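Water-soluble chlorophyll protein (Brassicaceae, PDB 5HPZ) binds chlorophyll within a water-soluble four-chain assembly and belongs to the Kunitz-type protease inhibitor family of beta-trefoil proteins. Local coordinates at residues A[75-80]-A[123-128]; A[97-102]-A[109-114]. One frame throughout, in Å; residues are numbered along the deposited sequence.

Contact 1 of 2, residues A[75-80]-A[123-128]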
loop_
_atom_site.group_PDB
_atom_site.type_symbol
_atom_site.label_atom_id
_atom_site.label_comp_id
_atom_site.label_asym_id
_atom_site.label_seq_id
_atom_site.Cartn_x
_atom_site.Cartn_y
_atom_site.Cartn_z
ATOM N N SER A 75 -0.279 -35.932 -16.055
ATOM C CA SER A 75 -1.128 -36.821 -15.300
ATOM C C SER A 75 -0.377 -37.400 -14.105
ATOM O O SER A 75 -0.695 -38.485 -13.603
ATOM C CB SER A 75 -1.680 -37.958 -16.200
ATOM O OG SER A 75 -2.325 -37.504 -17.406
ATOM N N THR A 76 0.610 -36.674 -13.617
ATOM C CA THR A 76 1.431 -37.200 -12.537
ATOM C C THR A 76 1.594 -36.053 -11.517
ATOM O O THR A 76 1.908 -34.904 -11.928
ATOM C CB THR A 76 2.812 -37.704 -13.066
ATOM O OG1 THR A 76 2.666 -38.487 -14.284
ATOM C CG2 THR A 76 3.555 -38.521 -11.981
ATOM N N THR A 77 1.379 -36.350 -10.220
ATOM C CA THR A 77 1.341 -35.284 -9.195
ATOM C C THR A 77 2.710 -34.664 -8.942
ATOM O O THR A 77 3.726 -35.350 -8.822
ATOM C CB THR A 77 0.735 -35.711 -7.858
ATOM O OG1 THR A 77 1.506 -36.773 -7.277
ATOM C CG2 THR A 77 -0.698 -36.119 -8.065
ATOM N N ILE A 78 2.716 -33.340 -8.944
ATOM C CA ILE A 78 3.875 -32.565 -8.702
ATOM C C ILE A 78 3.462 -31.484 -7.699
ATOM O O ILE A 78 2.263 -31.235 -7.488
ATOM C CB ILE A 78 4.385 -31.896 -9.999
ATOM C CG1 ILE A 78 3.285 -31.008 -10.624
ATOM C CG2 ILE A 78 4.808 -32.936 -11.024
ATOM C CD1 ILE A 78 3.765 -30.154 -11.778
ATOM N N ASN A 79 4.481 -30.865 -7.112
ATOM C CA ASN A 79 4.374 -29.542 -6.477
ATOM C C ASN A 79 4.829 -28.522 -7.489
ATOM O O ASN A 79 5.660 -28.813 -8.378
ATOM C CB ASN A 79 5.236 -29.422 -5.204
ATOM C CG ASN A 79 4.873 -30.444 -4.122
ATOM O OD1 ASN A 79 5.764 -31.001 -3.496
ATOM N ND2 ASN A 79 3.580 -30.685 -3.893
ATOM N N ILE A 80 4.259 -27.321 -7.370
ATOM C CA ILE A 80 4.666 -26.179 -8.198
ATOM C C ILE A 80 5.172 -25.101 -7.251
ATOM O O ILE A 80 4.499 -24.732 -6.296
ATOM C CB ILE A 80 3.486 -25.638 -9.011
ATOM C CG1 ILE A 80 2.894 -26.748 -9.883
ATOM C CG2 ILE A 80 3.899 -24.438 -9.832
ATOM C CD1 ILE A 80 1.585 -26.354 -10.556
ATOM N N LEU A 123 -0.868 -30.573 -4.348
ATOM C CA LEU A 123 -0.565 -31.477 -5.486
ATOM C C LEU A 123 -1.348 -31.097 -6.776
ATOM O O LEU A 123 -2.567 -30.946 -6.746
ATOM C CB LEU A 123 -0.948 -32.917 -5.145
ATOM C CG LEU A 123 -0.261 -33.619 -3.974
ATOM C CD1 LEU A 123 -0.592 -35.112 -3.995
ATOM C CD2 LEU A 123 1.226 -33.406 -4.013
ATOM N N PHE A 124 -0.610 -30.955 -7.874
ATOM C CA PHE A 124 -1.143 -30.603 -9.139
ATOM C C PHE A 124 -0.799 -31.657 -10.137
ATOM O O PHE A 124 0.168 -32.374 -9.943
ATOM C CB PHE A 124 -0.540 -29.275 -9.590
ATOM C CG PHE A 124 -0.951 -28.139 -8.723
ATOM C CD1 PHE A 124 -0.387 -27.996 -7.445
ATOM C CD2 PHE A 124 -1.915 -27.221 -9.150
ATOM C CE1 PHE A 124 -0.793 -26.964 -6.601
ATOM C CE2 PHE A 124 -2.352 -26.208 -8.297
ATOM C CZ PHE A 124 -1.785 -26.073 -7.030
ATOM N N LYS A 125 -1.562 -31.717 -11.222
ATOM C CA LYS A 125 -1.152 -32.447 -12.413
ATOM C C LYS A 125 -1.244 -31.529 -13.604
ATOM O O LYS A 125 -2.166 -30.703 -13.676
ATOM C CB LYS A 125 -2.098 -33.604 -12.674
ATOM C CG LYS A 125 -2.199 -34.578 -11.516
ATOM C CD LYS A 125 -3.232 -35.644 -11.849
ATOM C CE LYS A 125 -3.141 -36.799 -10.873
ATOM N NZ LYS A 125 -4.248 -37.760 -11.066
ATOM N N ILE A 126 -0.296 -31.687 -14.522
ATOM C CA ILE A 126 -0.322 -30.997 -15.779
ATOM C C ILE A 126 -1.030 -31.910 -16.762
ATOM O O ILE A 126 -0.704 -33.092 -16.799
ATOM C CB ILE A 126 1.091 -30.687 -16.257
ATOM C CG1 ILE A 126 1.813 -29.834 -15.192
ATOM C CG2 ILE A 126 1.032 -30.011 -17.618
ATOM C CD1 ILE A 126 3.284 -29.599 -15.461
ATOM N N GLU A 127 -2.005 -31.402 -17.518
ATOM C CA GLU A 127 -2.693 -32.233 -18.532
ATOM C C GLU A 127 -2.710 -31.535 -19.888
ATOM O O GLU A 127 -2.718 -30.294 -19.970
ATOM C CB GLU A 127 -4.125 -32.604 -18.139
ATOM C CG GLU A 127 -4.343 -33.211 -16.769
ATOM C CD GLU A 127 -3.882 -34.673 -16.665
ATOM O OE1 GLU A 127 -3.410 -35.237 -17.678
ATOM O OE2 GLU A 127 -3.946 -35.252 -15.563
ATOM N N GLU A 128 -2.707 -32.354 -20.950
ATOM C CA GLU A 128 -2.833 -31.889 -22.347
ATOM C C GLU A 128 -4.154 -31.148 -22.549
ATOM O O GLU A 128 -5.173 -31.540 -22.022
ATOM C CB GLU A 128 -2.698 -33.062 -23.368
#
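Ile78 and Phe124 form a single antiparallel hydrogen-bonded bridge. Ile78 N gives its hydrogen to Phe124 O at 2.9 Å, and Phe124 N returns a nearly straight bond to Ile78 O (173° at the hydrogen). That the pairing stops at one bridge is consistent with strands 78-80 and 124-128 running at 96° to each other. Thr77 CA adds a CA-H...O contact to Phe124 O.

The Phe124 side chain can be followed outward. CB lies 3.7 Å from Ile80 CD1 and also near Ile78 O. CG is the ring atom nearest that methyl. CD1 and CD2 then pass on its two flanks, so Ile80 CD1 sits over the ring face, 4.0 Å from the centroid of the Phe124 ring. This is a CH-pi contact. Ile78 O lies at the ring edge, near the ring plane. Farther out, CE1 packs on Trp97 O, and CZ on Ala98 N and Ile111 CG2.

Ile78 CG1 stands between its backbone N and carbonyl carbon (chi1 58°). With the chain extended beyond it, Ile78 CD1 reaches Ile126 CD1 at 3.8 Å. At the outer end Ser75 N bonds to Ile126 O. Ser75 OG donates to Glu127 OE1 at a short 2.5 Å, and OE1 accepts with its syn lone pair. Glu127 is bent at chi2, which turns its carboxylate back over Ser75. The Lys125 chain runs extended past Thr77, with CE against Thr77 CG2.

Thr77 OG1 is held by Glu63 O, and Asn79 ND2 by Ser122 O and Arg117 O. Strand 78-82 pairs with strand 58-62, whose Phe60 touches Ile78 and Ile80. Strand 124-128 pairs with strand 135-139. The bridge thus joins two antiparallel sheets of the beta-trefoil.

Contact 2 of 2, residues A[97-102]-A[109-114]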
loop_
_atom_site.group_PDB
_atom_site.type_symbol
_atom_site.label_atom_id
_atom_site.label_comp_id
_atom_site.label_asym_id
_atom_site.label_seq_id
_atom_site.Cartn_x
_atom_site.Cartn_y
_atom_site.Cartn_z
ATOM N N TRP A 97 2.596 -23.608 -4.515
ATOM C CA TRP A 97 1.199 -23.420 -4.859
ATOM C C TRP A 97 0.404 -24.393 -4.073
ATOM O O TRP A 97 0.860 -25.516 -3.801
ATOM C CB TRP A 97 0.938 -23.665 -6.347
ATOM C CG TRP A 97 1.591 -22.710 -7.326
ATOM C CD1 TRP A 97 2.671 -21.918 -7.139
ATOM C CD2 TRP A 97 1.112 -22.419 -8.633
ATOM N NE1 TRP A 97 2.934 -21.196 -8.285
ATOM C CE2 TRP A 97 1.973 -21.472 -9.203
ATOM C CE3 TRP A 97 0.045 -22.897 -9.385
ATOM C CZ2 TRP A 97 1.776 -20.962 -10.494
ATOM C CZ3 TRP A 97 -0.142 -22.410 -10.631
ATOM C CH2 TRP A 97 0.696 -21.463 -11.183
ATOM N N ALA A 98 -0.806 -23.981 -3.718
ATOM C CA ALA A 98 -1.677 -24.798 -2.978
ATOM C C ALA A 98 -3.089 -24.269 -3.138
ATOM O O ALA A 98 -3.288 -23.120 -3.453
ATOM C CB ALA A 98 -1.249 -24.770 -1.542
ATOM N N VAL A 99 -4.076 -25.099 -2.903
ATOM C CA VAL A 99 -5.454 -24.685 -3.002
ATOM C C VAL A 99 -5.863 -24.222 -1.634
ATOM O O VAL A 99 -5.627 -24.936 -0.679
ATOM C CB VAL A 99 -6.385 -25.861 -3.374
ATOM C CG1 VAL A 99 -7.850 -25.490 -3.221
ATOM C CG2 VAL A 99 -6.115 -26.327 -4.786
ATOM N N ASP A 100 -6.485 -23.044 -1.518
ATOM C CA ASP A 100 -6.927 -22.499 -0.209
ATOM C C ASP A 100 -7.853 -23.557 0.445
ATOM O O ASP A 100 -8.884 -23.870 -0.115
ATOM C CB ASP A 100 -7.664 -21.168 -0.431
ATOM C CG ASP A 100 -8.122 -20.466 0.856
ATOM O OD1 ASP A 100 -7.741 -20.831 2.004
ATOM O OD2 ASP A 100 -8.907 -19.504 0.676
ATOM N N VAL A 101 -7.465 -24.113 1.604
ATOM C CA VAL A 101 -8.390 -24.953 2.389
ATOM C C VAL A 101 -8.699 -24.366 3.773
ATOM O O VAL A 101 -9.163 -25.063 4.655
ATOM C CB VAL A 101 -7.887 -26.403 2.502
ATOM C CG1 VAL A 101 -7.751 -27.034 1.115
ATOM C CG2 VAL A 101 -6.571 -26.448 3.295
ATOM N N SER A 102 -8.500 -23.068 3.928
ATOM C CA SER A 102 -8.776 -22.383 5.167
ATOM C C SER A 102 -10.259 -22.311 5.420
ATOM O O SER A 102 -11.072 -22.544 4.524
ATOM C CB SER A 102 -8.187 -20.962 5.126
ATOM O OG SER A 102 -8.990 -20.113 4.320
ATOM N N PRO A 109 -12.179 -22.259 -4.631
ATOM C CA PRO A 109 -11.224 -21.644 -3.733
ATOM C C PRO A 109 -10.028 -21.066 -4.462
ATOM O O PRO A 109 -9.572 -21.589 -5.515
ATOM C CB PRO A 109 -10.805 -22.814 -2.845
ATOM C CG PRO A 109 -10.947 -24.006 -3.735
ATOM C CD PRO A 109 -12.174 -23.731 -4.541
ATOM N N ALA A 110 -9.477 -20.030 -3.884
ATOM C CA ALA A 110 -8.345 -19.388 -4.503
ATOM C C ALA A 110 -7.143 -20.362 -4.513
ATOM O O ALA A 110 -7.012 -21.195 -3.651
ATOM C CB ALA A 110 -8.011 -18.150 -3.750
ATOM N N ILE A 111 -6.267 -20.229 -5.495
ATOM C CA ILE A 111 -4.970 -20.874 -5.434
ATOM C C ILE A 111 -4.033 -19.896 -4.698
ATOM O O ILE A 111 -3.905 -18.724 -5.081
ATOM C CB ILE A 111 -4.386 -21.144 -6.837
ATOM C CG1 ILE A 111 -5.387 -21.882 -7.739
ATOM C CG2 ILE A 111 -3.101 -21.995 -6.730
ATOM C CD1 ILE A 111 -5.857 -23.207 -7.197
ATOM N N ILE A 112 -3.419 -20.365 -3.630
ATOM C CA ILE A 112 -2.575 -19.503 -2.826
ATOM C C ILE A 112 -1.123 -19.967 -2.878
ATOM O O ILE A 112 -0.783 -20.942 -3.553
ATOM C CB ILE A 112 -3.070 -19.456 -1.403
ATOM C CG1 ILE A 112 -3.231 -20.877 -0.883
ATOM C CG2 ILE A 112 -4.387 -18.712 -1.344
ATOM C CD1 ILE A 112 -3.184 -21.044 0.608
ATOM N N ILE A 113 -0.260 -19.233 -2.205
ATOM C CA ILE A 113 1.140 -19.523 -2.148
ATOM C C ILE A 113 1.438 -19.848 -0.705
ATOM O O ILE A 113 1.076 -19.098 0.221
ATOM C CB ILE A 113 1.997 -18.359 -2.626
ATOM C CG1 ILE A 113 1.568 -17.957 -4.035
ATOM C CG2 ILE A 113 3.475 -18.741 -2.544
ATOM C CD1 ILE A 113 2.275 -16.740 -4.567
ATOM N N GLY A 114 2.054 -21.010 -0.483
ATOM C CA GLY A 114 2.284 -21.456 0.895
ATOM C C GLY A 114 1.974 -22.894 1.253
ATOM O O GLY A 114 1.818 -23.179 2.410
HETATM O O HOH W 1 -10.469 -19.079 -1.385
#
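Val99 has CG1 anti to its backbone N (chi1 169°), and this sets the methyl against the Pro109 ring. Val99 CG1 and Pro109 CG are 3.5 Å apart, tighter than usual for two carbons. Val99 CG2 meets Ile111 CD1 on the same face of the sheet. Asp100 CG is also trans to N (chi1 -177°), which carries the carboxylate to a water. Asp100 OD2 accepts from this water at 2.6 Å, and the same water accepts from Ala110 N.

Strands 97-99 and 111-113 form an antiparallel beta hairpin of the beta-trefoil fold. Ala98 and Ile112 are its hydrogen-bonded pair. Ile112 N donates to Ala98 O at 2.8 Å. Ala98 N donates to Ile112 O with a more bent geometry, 142° at the hydrogen. Beyond them Asp100 N bonds to Ala110 O at 2.9 Å.

Asp100 OD1 takes two bonds from Ser102. The backbone N, coming from above the carboxylate plane, makes an Asx turn. Asp100 OD1 receives Ser102 OG on its syn lone pair, at 2.7 Å. Trp97, Val99, Ile111 and Ile113 share a face. On it Trp97 and Ile111 touch both Ile45 of strand 44-47 and Leu157 of strand 155-160, and Ile113 also touches Ile45.

Overall arrangement
After four earlier strands, the chain reaches segment 75-80 on strand 78-82, the first of the four segments. It then enters strand 97-99, turns, and returns along strand 111-113. Contact 2 closes this short hairpin loop, with six residues between its segments. The chain runs on to strand 124-128, where contact 1 closes the longer loop. Contact 2 is therefore nested inside contact 1, and the two do not cross. Their centres lie 15 Å apart, yet they touch: Ile80 O and Trp97 N make a probable hydrogen bond, and contact 1 also meets the hairpin through the Phe124 ring. Together they tie the hairpin to the sheets containing strands 58-62 and 135-139.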